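Local coordinates for penicillin-binding protein 1A (Mycobacterium tuberculosis, PDB 5CXW), which builds cross-linked peptidoglycan for the mycobacterial cell wall, this piece containing the penicillin-sensitive transpeptidase domain that joins its peptide subunits, at residues 99-104 / 145-150; 154-159 / 202-207. All coordinates share one frame; numbering follows the deposited sequence. Where two conformers were deposited one is given.

Contact 1. Residues 99-104 / 145-150; sequences FKVFAL and EALKMS. With 35P ((2R,4S)-5,5-dimethyl-2-{(1R)-2-oxo-1-[(phenoxyacetyl)amino]ethyl}-1,3-thiazolidine-4-carboxylic acid), chain C.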
ATOM      1  N   PHE A  99      -0.349   5.843  -4.946  1.00 10.08           N
ATOM      2  CA  PHE A  99      -1.623   5.570  -5.567  1.00 10.00           C
ATOM      3  C   PHE A  99      -1.503   5.509  -7.106  1.00  9.77           C
ATOM      4  O   PHE A  99      -2.454   5.015  -7.786  1.00  9.60           O
ATOM      5  CB  PHE A  99      -2.650   6.633  -5.190  1.00 10.17           C
ATOM      6  CG  PHE A  99      -4.006   6.047  -4.906  1.00 10.26           C
ATOM      7  CD1 PHE A  99      -4.190   5.309  -3.767  1.00 10.47           C
ATOM      8  CD2 PHE A  99      -5.064   6.197  -5.773  1.00 10.48           C
ATOM      9  CE1 PHE A  99      -5.379   4.721  -3.489  1.00 10.65           C
ATOM     10  CE2 PHE A  99      -6.295   5.623  -5.465  1.00 10.73           C
ATOM     11  CZ  PHE A  99      -6.440   4.881  -4.342  1.00 10.60           C
ATOM     12  N   LYS A 100      -0.355   5.934  -7.677  1.00  9.76           N
ATOM     13  CA  LYS A 100      -0.211   5.945  -9.117  1.00 10.15           C
ATOM     14  C   LYS A 100      -0.380   4.562  -9.752  1.00 10.24           C
ATOM     15  O   LYS A 100      -0.729   4.457 -10.944  1.00 10.56           O
ATOM     16  CB  LYS A 100       1.172   6.499  -9.560  1.00 10.56           C
ATOM     17  CG  LYS A 100       1.317   7.983  -9.326  1.00 11.38           C
ATOM     18  CD  LYS A 100       2.689   8.517  -9.656  1.00 11.55           C
ATOM     19  CE  LYS A 100       2.711   9.977  -9.309  1.00 12.47           C
ATOM     20  NZ  LYS A 100       4.035  10.481  -9.434  1.00 13.19           N
ATOM     21  N   VAL A 101      -0.025   3.520  -9.008  1.00 10.37           N
ATOM     22  CA  VAL A 101      -0.090   2.149  -9.528  1.00 10.86           C
ATOM     23  C   VAL A 101      -1.492   1.836  -9.965  1.00  9.97           C
ATOM     24  O   VAL A 101      -1.690   1.050 -10.886  1.00  9.63           O
ATOM     25  CB  VAL A 101       0.460   1.060  -8.559  1.00 12.30           C
ATOM     26  CG1 VAL A 101       1.854   1.393  -8.141  1.00 12.42           C
ATOM     27  CG2 VAL A 101      -0.479   0.827  -7.384  1.00 12.85           C
ATOM     28  N   PHE A 102      -2.503   2.461  -9.341  1.00  9.43           N
ATOM     29  CA  PHE A 102      -3.890   2.162  -9.750  1.00  9.61           C
ATOM     30  C   PHE A 102      -4.261   2.839 -11.048  1.00  9.46           C
ATOM     31  O   PHE A 102      -5.095   2.307 -11.796  1.00  9.44           O
ATOM     32  CB  PHE A 102      -4.877   2.488  -8.597  1.00  9.75           C
ATOM     33  CG  PHE A 102      -4.502   1.770  -7.361  1.00  9.62           C
ATOM     34  CD1 PHE A 102      -4.411   0.376  -7.364  1.00 10.11           C
ATOM     35  CD2 PHE A 102      -4.161   2.434  -6.213  1.00  9.68           C
ATOM     36  CE1 PHE A 102      -3.993  -0.319  -6.238  1.00 10.19           C
ATOM     37  CE2 PHE A 102      -3.746   1.728  -5.077  1.00 10.12           C
ATOM     38  CZ  PHE A 102      -3.647   0.348  -5.094  1.00 10.15           C
ATOM     39  N   ALA A 103      -3.666   3.999 -11.327  1.00  9.50           N
ATOM     40  CA  ALA A 103      -3.794   4.581 -12.660  1.00  9.40           C
ATOM     41  C   ALA A 103      -3.160   3.685 -13.703  1.00  9.55           C
ATOM     42  O   ALA A 103      -3.639   3.532 -14.826  1.00  9.64           O
ATOM     43  CB  ALA A 103      -3.235   5.973 -12.745  1.00  9.25           C
ATOM     44  N   LEU A 104      -2.048   3.069 -13.363  1.00  9.35           N
ATOM     45  CA  LEU A 104      -1.406   2.148 -14.308  1.00  9.12           C
ATOM     46  C   LEU A 104      -2.217   0.887 -14.542  1.00  8.87           C
ATOM     47  O   LEU A 104      -2.396   0.431 -15.693  1.00  8.43           O
ATOM     48  CB  LEU A 104      -0.012   1.827 -13.813  1.00  9.46           C
ATOM     49  CG  LEU A 104       0.846   0.981 -14.745  1.00  9.67           C
ATOM     50  CD1 LEU A 104       0.997   1.514 -16.143  1.00 10.18           C
ATOM     51  CD2 LEU A 104       2.212   0.750 -14.142  1.00  9.94           C
ATOM     52  N   GLU A 145       8.682   4.124 -17.117  0.50 12.75           N
ATOM     53  CA  GLU A 145       9.740   5.037 -16.706  0.50 13.37           C
ATOM     54  C   GLU A 145       9.163   6.149 -15.833  0.50 12.52           C
ATOM     55  O   GLU A 145       9.748   6.507 -14.819  0.50 12.25           O
ATOM     56  CB  GLU A 145      10.472   5.567 -17.932  0.50 14.87           C
ATOM     57  CG  GLU A 145      11.565   6.594 -17.662  0.50 16.19           C
ATOM     58  CD  GLU A 145      12.907   6.032 -17.265  0.50 17.31           C
ATOM     59  OE1 GLU A 145      13.809   6.855 -16.999  0.50 19.23           O
ATOM     60  OE2 GLU A 145      13.068   4.801 -17.253  0.50 18.00           O
ATOM     61  N   ALA A 146       7.992   6.686 -16.207  1.00 11.66           N
ATOM     62  CA  ALA A 146       7.375   7.748 -15.407  1.00 10.96           C
ATOM     63  C   ALA A 146       6.919   7.232 -14.044  1.00 10.54           C
ATOM     64  O   ALA A 146       6.873   8.011 -13.131  1.00 10.24           O
ATOM     65  CB  ALA A 146       6.209   8.396 -16.157  1.00 11.08           C
ATOM     66  N   LEU A 147       6.625   5.941 -13.919  1.00  9.95           N
ATOM     67  CA  LEU A 147       6.244   5.410 -12.608  1.00 10.07           C
ATOM     68  C   LEU A 147       7.496   5.373 -11.704  1.00 10.55           C
ATOM     69  O   LEU A 147       7.461   5.785 -10.530  1.00 10.41           O
ATOM     70  CB  LEU A 147       5.644   4.013 -12.688  1.00  9.95           C
ATOM     71  CG  LEU A 147       5.107   3.454 -11.356  1.00 10.07           C
ATOM     72  CD1 LEU A 147       3.797   4.158 -10.889  1.00 10.53           C
ATOM     73  CD2 LEU A 147       4.877   1.975 -11.516  1.00 10.74           C
ATOM     74  N   LYS A 148       8.573   4.837 -12.262  1.00 11.37           N
ATOM     75  CA  LYS A 148       9.858   4.748 -11.515  1.00 12.54           C
ATOM     76  C   LYS A 148      10.291   6.143 -11.067  1.00 12.83           C
ATOM     77  O   LYS A 148      10.656   6.350  -9.910  1.00 12.79           O
ATOM     78  CB  LYS A 148      10.904   4.046 -12.373  1.00 13.76           C
ATOM     79  CG  LYS A 148      12.269   3.944 -11.705  1.00 15.37           C
ATOM     80  CD  LYS A 148      13.288   3.232 -12.590  1.00 17.46           C
ATOM     81  CE  LYS A 148      13.654   3.958 -13.859  1.00 19.33           C
ATOM     82  NZ  LYS A 148      14.443   3.029 -14.766  1.00 22.03           N
ATOM     83  N   MET A 149      10.278   7.111 -11.983  1.00 13.51           N
ATOM     84  CA  MET A 149      10.723   8.472 -11.639  1.00 14.89           C
ATOM     85  C   MET A 149       9.679   9.247 -10.844  1.00 13.77           C
ATOM     86  O   MET A 149       9.955  10.338 -10.316  1.00 14.89           O
ATOM     87  CB  MET A 149      11.070   9.244 -12.917  1.00 17.01           C
ATOM     88  CG  MET A 149      12.288   8.702 -13.603  1.00 20.05           C
ATOM     89  SD  MET A 149      12.556   9.578 -15.185  1.00 23.94           S
ATOM     90  CE  MET A 149      12.991  11.168 -14.524  1.00 25.10           C
ATOM     91  N   SER A 150       8.492   8.674 -10.772  1.00 12.13           N
ATOM     92  CA  SER A 150       7.328   9.207 -10.079  1.00 11.24           C
ATOM     93  C   SER A 150       6.960  10.604 -10.562  1.00 11.75           C
ATOM     94  O   SER A 150       6.946  11.570  -9.811  1.00 11.78           O
ATOM     95  CB  SER A 150       7.480   9.117  -8.571  1.00 11.62           C
ATOM     96  OG  SER A 150       6.159   9.048  -8.024  1.00 11.46           O
TER
HETATM   97  C24 35P C 702       5.105  19.258  -3.536  1.00 22.91           C
HETATM   98  C23 35P C 702       5.408  20.311  -2.678  1.00 23.35           C
HETATM   99  C22 35P C 702       5.902  20.057  -1.418  1.00 21.66           C
HETATM  100  C21 35P C 702       6.119  18.758  -0.983  1.00 21.04           C
HETATM  101  C20 35P C 702       5.832  17.698  -1.815  1.00 22.38           C
HETATM  102  C19 35P C 702       5.330  17.950  -3.115  1.00 21.95           C
HETATM  103  O1  35P C 702       5.038  16.946  -4.006  1.00 21.08           O
HETATM  104  C2  35P C 702       5.488  15.625  -3.721  1.00 17.88           C
HETATM  105  C3  35P C 702       5.320  14.780  -4.953  1.00 16.93           C
HETATM  106  O18 35P C 702       5.338  15.300  -6.060  1.00 15.90           O
HETATM  107  N4  35P C 702       5.187  13.485  -4.712  1.00 15.36           N
HETATM  108  C5  35P C 702       5.080  12.516  -5.792  1.00 15.65           C
HETATM  109  C6  35P C 702       4.380  11.336  -5.254  1.00 15.22           C
HETATM  110  O17 35P C 702       4.282  11.045  -4.044  1.00 14.58           O
HETATM  111  C8  35P C 702       6.476  12.031  -6.383  1.00 16.87           C
HETATM  112  N7  35P C 702       6.674  10.808  -5.659  1.00 17.04           N
HETATM  113  S11 35P C 702       7.883  12.958  -6.091  1.00 19.18           S
HETATM  114  C10 35P C 702       8.683  11.885  -4.994  1.00 16.79           C
HETATM  115  C12 35P C 702       9.261  12.657  -3.809  1.00 16.87           C
HETATM  116  C15 35P C 702       9.821  11.120  -5.615  1.00 17.24           C
HETATM  117  C9  35P C 702       7.553  10.963  -4.523  1.00 15.60           C
HETATM  118  C13 35P C 702       7.877   9.612  -3.967  1.00 15.30           C
HETATM  119  O14 35P C 702       7.800   8.636  -4.775  1.00 15.63           O
HETATM  120  O16 35P C 702       8.148   9.545  -2.749  1.00 14.40           O
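Lys100 and Ser150 meet end to end, and their contact illustrates how a helix and the end of another can hold a lysine and a hydroxyl together beside a bound antibiotic. The polar contact is one hydrogen bond: Lys100 NZ donates to Ser150 OG at 2.9 Å. Lys100 reaches it with its chain stretched out beyond CG (chi2 176°, chi3 -177°), which carries the amino group to the serine just after the partner helix. The last turn of that helix closes in a Schellman motif with Ser150, at positive phi, as its C-prime residue, which leaves the serine hydroxyl beyond the helix end.

The ligand bond uses the same oxygen. N7 of 35P donates to Ser150 OG at 3.0 Å, and Lys291 NZ is a further hydrogen-bond partner of this hydroxyl.

Apolar packing accompanies the polar end. Leu147 lays CD1 against the root of the lysine chain, 3.8 Å from Lys100 CB, and its other methyl, CD2, lies 3.9 Å from Leu104 CD2, the two leucine side chains crossing at about a right angle. Val101 CG1 adds a looser touch on Leu147 CD1. The short helical segments run almost antiparallel (174°), their axes approaching to 11.1 Å, a wide gap bridged by side chains.

Beyond the pair, Lys100 NZ is hydrogen-bonded to Asn152 OD1 and weakly to Ser97 OG. Consistent with the SxxK and SxN motifs of penicillin-binding transpeptidases, amine and hydroxyl share one network beside Ser97, the probable acyl-ester serine; of the two, the hydroxyl alone bonds to penicillin V.

Contact 2. Residues 154-159 / 202-207; sequences SYYRLM and IVLGQY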
ATOM      1  N   SER A 154       3.216  13.335 -15.831  1.00 10.34           N
ATOM      2  CA  SER A 154       2.956  12.236 -16.755  1.00 10.64           C
ATOM      3  C   SER A 154       1.748  11.416 -16.310  1.00 10.30           C
ATOM      4  O   SER A 154       0.908  11.013 -17.122  1.00 10.97           O
ATOM      5  CB  SER A 154       4.181  11.314 -16.743  1.00 10.97           C
ATOM      6  OG  SER A 154       5.379  12.007 -17.102  1.00 11.71           O
ATOM      7  N   TYR A 155       1.652  11.176 -15.003  1.00 10.11           N
ATOM      8  CA  TYR A 155       0.549  10.358 -14.443  1.00  9.99           C
ATOM      9  C   TYR A 155      -0.783  11.133 -14.525  1.00  9.99           C
ATOM     10  O   TYR A 155      -1.833  10.525 -14.663  1.00 10.47           O
ATOM     11  CB  TYR A 155       0.901   9.754 -13.043  1.00  9.68           C
ATOM     12  CG  TYR A 155       1.456   8.382 -13.342  1.00  9.52           C
ATOM     13  CD1 TYR A 155       2.742   8.206 -13.863  1.00  9.72           C
ATOM     14  CD2 TYR A 155       0.667   7.276 -13.245  1.00  9.52           C
ATOM     15  CE1 TYR A 155       3.199   6.947 -14.277  1.00  9.53           C
ATOM     16  CE2 TYR A 155       1.065   6.017 -13.649  1.00  9.38           C
ATOM     17  CZ  TYR A 155       2.336   5.839 -14.168  1.00  9.65           C
ATOM     18  OH  TYR A 155       2.722   4.618 -14.634  1.00 10.24           O
ATOM     19  N   TYR A 156      -0.752  12.457 -14.359  1.00 10.15           N
ATOM     20  CA  TYR A 156      -1.958  13.285 -14.611  1.00 10.67           C
ATOM     21  C   TYR A 156      -2.407  13.137 -16.056  1.00 10.68           C
ATOM     22  O   TYR A 156      -3.594  12.883 -16.321  1.00 11.45           O
ATOM     23  CB  TYR A 156      -1.697  14.746 -14.293  1.00 11.15           C
ATOM     24  CG  TYR A 156      -2.613  15.340 -13.275  1.00 11.81           C
ATOM     25  CD1 TYR A 156      -2.354  15.195 -11.949  1.00 12.60           C
ATOM     26  CD2 TYR A 156      -3.729  16.081 -13.639  1.00 12.27           C
ATOM     27  CE1 TYR A 156      -3.182  15.721 -10.977  1.00 12.97           C
ATOM     28  CE2 TYR A 156      -4.532  16.677 -12.686  1.00 13.04           C
ATOM     29  CZ  TYR A 156      -4.270  16.464 -11.355  1.00 13.28           C
ATOM     30  OH  TYR A 156      -5.046  17.088 -10.379  1.00 14.34           O
ATOM     31  N   ARG A 157      -1.491  13.253 -17.020  1.00 10.81           N
ATOM     32  CA  ARG A 157      -1.844  13.074 -18.407  1.00 10.81           C
ATOM     33  C   ARG A 157      -2.338  11.644 -18.679  1.00 11.09           C
ATOM     34  O   ARG A 157      -3.236  11.446 -19.530  1.00 11.83           O
ATOM     35  CB  ARG A 157      -0.685  13.408 -19.365  1.00 11.04           C
ATOM     36  CG  ARG A 157      -0.283  14.856 -19.411  1.00 11.45           C
ATOM     37  CD  ARG A 157       0.657  15.102 -20.576  1.00 12.20           C
ATOM     38  NE  ARG A 157       0.912  16.552 -20.764  1.00 12.77           N
ATOM     39  CZ  ARG A 157       1.842  17.258 -20.087  1.00 12.74           C
ATOM     40  NH1 ARG A 157       2.699  16.688 -19.289  1.00 12.81           N
ATOM     41  NH2 ARG A 157       1.932  18.584 -20.282  1.00 13.23           N
ATOM     42  N   LEU A 158      -1.720  10.650 -18.057  1.00 10.82           N
ATOM     43  CA  LEU A 158      -2.170   9.301 -18.271  1.00 11.00           C
ATOM     44  C   LEU A 158      -3.624   9.129 -17.768  1.00 11.06           C
ATOM     45  O   LEU A 158      -4.474   8.548 -18.484  1.00 11.97           O
ATOM     46  CB  LEU A 158      -1.292   8.313 -17.573  1.00 10.92           C
ATOM     47  CG  LEU A 158      -1.692   6.857 -17.731  1.00 11.16           C
ATOM     48  CD1 LEU A 158      -1.723   6.359 -19.172  1.00 11.94           C
ATOM     49  CD2 LEU A 158      -0.764   5.993 -16.878  1.00 11.28           C
ATOM     50  N   MET A 159      -3.896   9.638 -16.579  1.00 10.51           N
ATOM     51  CA  MET A 159      -5.270   9.587 -16.039  1.00 11.14           C
ATOM     52  C   MET A 159      -6.243  10.278 -16.973  1.00 11.84           C
ATOM     53  O   MET A 159      -7.343   9.753 -17.204  1.00 12.31           O
ATOM     54  CB  MET A 159      -5.316  10.217 -14.649  1.00 11.18           C
ATOM     55  CG  MET A 159      -6.734  10.538 -14.153  1.00 12.05           C
ATOM     56  SD  MET A 159      -6.666  11.357 -12.592  1.00 12.40           S
ATOM     57  CE  MET A 159      -6.053  12.978 -13.145  1.00 12.69           C
ATOM     58  N   ILE A 202      -6.967  12.233  -7.264  1.00 11.17           N
ATOM     59  CA  ILE A 202      -6.918  10.820  -6.929  1.00 11.31           C
ATOM     60  C   ILE A 202      -5.574  10.244  -7.378  1.00 10.61           C
ATOM     61  O   ILE A 202      -5.031   9.397  -6.672  1.00 10.53           O
ATOM     62  CB  ILE A 202      -8.094  10.048  -7.505  1.00 11.06           C
ATOM     63  CG1 ILE A 202      -8.046   8.585  -6.977  1.00 11.07           C
ATOM     64  CG2 ILE A 202      -8.127  10.058  -9.062  1.00 11.29           C
ATOM     65  CD1 ILE A 202      -9.283   7.780  -7.201  1.00 11.67           C
ATOM     66  N   VAL A 203      -5.085  10.602  -8.564  1.00 10.76           N
ATOM     67  CA  VAL A 203      -3.874   9.944  -9.084  1.00 11.04           C
ATOM     68  C   VAL A 203      -2.632  10.300  -8.280  1.00 11.25           C
ATOM     69  O   VAL A 203      -1.630   9.567  -8.309  1.00 12.12           O
ATOM     70  CB  VAL A 203      -3.668  10.216 -10.616  1.00 11.08           C
ATOM     71  CG1 VAL A 203      -3.347  11.705 -10.916  1.00 11.60           C
ATOM     72  CG2 VAL A 203      -2.608   9.289 -11.209  1.00 11.58           C
ATOM     73  N   LEU A 204      -2.676  11.431  -7.594  1.00 11.22           N
ATOM     74  CA  LEU A 204      -1.626  11.835  -6.697  1.00 12.42           C
ATOM     75  C   LEU A 204      -1.913  11.500  -5.247  1.00 11.74           C
ATOM     76  O   LEU A 204      -1.313  12.114  -4.339  1.00 12.05           O
ATOM     77  CB  LEU A 204      -1.354  13.304  -6.900  1.00 13.07           C
ATOM     78  CG  LEU A 204      -0.996  13.701  -8.360  1.00 13.56           C
ATOM     79  CD1 LEU A 204      -0.739  15.192  -8.469  1.00 14.43           C
ATOM     80  CD2 LEU A 204       0.143  12.913  -8.931  1.00 14.25           C
ATOM     81  N   GLY A 205      -2.811  10.542  -5.027  1.00 11.01           N
ATOM     82  CA  GLY A 205      -3.058  10.001  -3.733  1.00 11.11           C
ATOM     83  C   GLY A 205      -3.625  10.969  -2.733  1.00 11.72           C
ATOM     84  O   GLY A 205      -3.275  10.879  -1.557  1.00 11.86           O
ATOM     85  N   GLN A 206      -4.471  11.900  -3.176  0.50 12.04           N
ATOM     86  CA  GLN A 206      -4.989  12.943  -2.323  0.50 12.87           C
ATOM     87  C   GLN A 206      -6.175  12.487  -1.442  0.50 12.56           C
ATOM     88  O   GLN A 206      -6.451  13.141  -0.447  0.50 12.52           O
ATOM     89  CB  GLN A 206      -5.315  14.212  -3.125  0.50 14.22           C
ATOM     90  CG  GLN A 206      -4.135  14.736  -3.971  0.50 15.47           C
ATOM     91  CD  GLN A 206      -3.374  15.921  -3.359  0.50 17.77           C
ATOM     92  OE1 GLN A 206      -3.256  16.061  -2.131  0.50 19.67           O
ATOM     93  NE2 GLN A 206      -2.832  16.803  -4.242  0.50 19.45           N
ATOM     94  N   TYR A 207      -6.819  11.366  -1.775  1.00 11.74           N
ATOM     95  CA  TYR A 207      -7.872  10.810  -0.975  1.00 12.18           C
ATOM     96  C   TYR A 207      -7.330  10.004   0.166  1.00 12.08           C
ATOM     97  O   TYR A 207      -6.219   9.544   0.137  1.00 11.78           O
ATOM     98  CB  TYR A 207      -8.867   9.977  -1.844  1.00 12.36           C
ATOM     99  CG  TYR A 207      -9.701  10.853  -2.693  1.00 12.52           C
ATOM    100  CD1 TYR A 207     -10.880  11.396  -2.239  1.00 13.56           C
ATOM    101  CD2 TYR A 207      -9.303  11.171  -3.964  1.00 12.72           C
ATOM    102  CE1 TYR A 207     -11.596  12.287  -2.986  1.00 14.15           C
ATOM    103  CE2 TYR A 207     -10.013  12.078  -4.729  1.00 13.68           C
ATOM    104  CZ  TYR A 207     -11.197  12.604  -4.247  1.00 13.94           C
ATOM    105  OH  TYR A 207     -11.883  13.479  -5.044  1.00 14.72           O
TER
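Tyr156 presents the edge of its ring to Leu204, with Leu204 CG in the ring plane and CD1 close to it; the nearest approach is Leu204 CD1 to Tyr156 CE1 at 3.5 Å, and the two side chains cross at about a right angle. One face of the same ring carries a methyl from its own helix, Met159 CE, 3.9 Å above the plane and shifted toward the rim. Val203 CG1 comes in obliquely, 3.8 Å from Tyr156 CD1. The Tyr155 ring also receives a methyl at its edge, Val203 CG2, which rests 4.0 Å from Tyr155 CB.

Val203 is central to the contact, its two branches serving different neighbours. With chi1 at 67°, CG1 is set between the backbone N and the carbonyl carbon and faces Tyr156 and Met159, while CG2 turns to Tyr155, whose backbone O it also approaches. Met159 bends at chi3 (73°), carrying its terminal methyl back over the tyrosine ring and to 3.7 Å from Val203 CG1. Its sulfur, SD, lies 4.0 Å from Ile202 CG2. No hydrogen bond joins the two segments, which meet through apolar contacts, largely buried.

The hydroxyl of Tyr155 is directed elsewhere, bonded to Ile143 O at the start of helix 143-149. Helix 152-161 packs against the loop that follows helix 165-176: Met159 and Ile202 both touch Pro166 of that helix, Tyr155 lies against Lys100 and Leu104 of helix 100-109, and Val203 reaches Ala103 of the same helix. Within the same loop segment, Gly205 forms backbone hydrogen bonds with Thr95 and Gly96, leading up to Ser97.

In the fold
Contacts 1 and 2 touch, their centres lying about 9 Å apart. Helices 143-149 and 152-161 follow each other in the chain, the first supplying a segment to contact 1, the second to contact 2. Direct packing joins the contacts, with Lys100 CG 3.5 Å from Val203 O and Leu147 CB 3.6 Å from Tyr155 OH. Contact 1 supplies Ser150, the residue of the two contacts that bonds to penicillin V; contact 2 is apolar packing next to contact 1, yet the side chain of Leu204 still comes within about 5 Å of that of Ser97 and about 6 Å of the ligand.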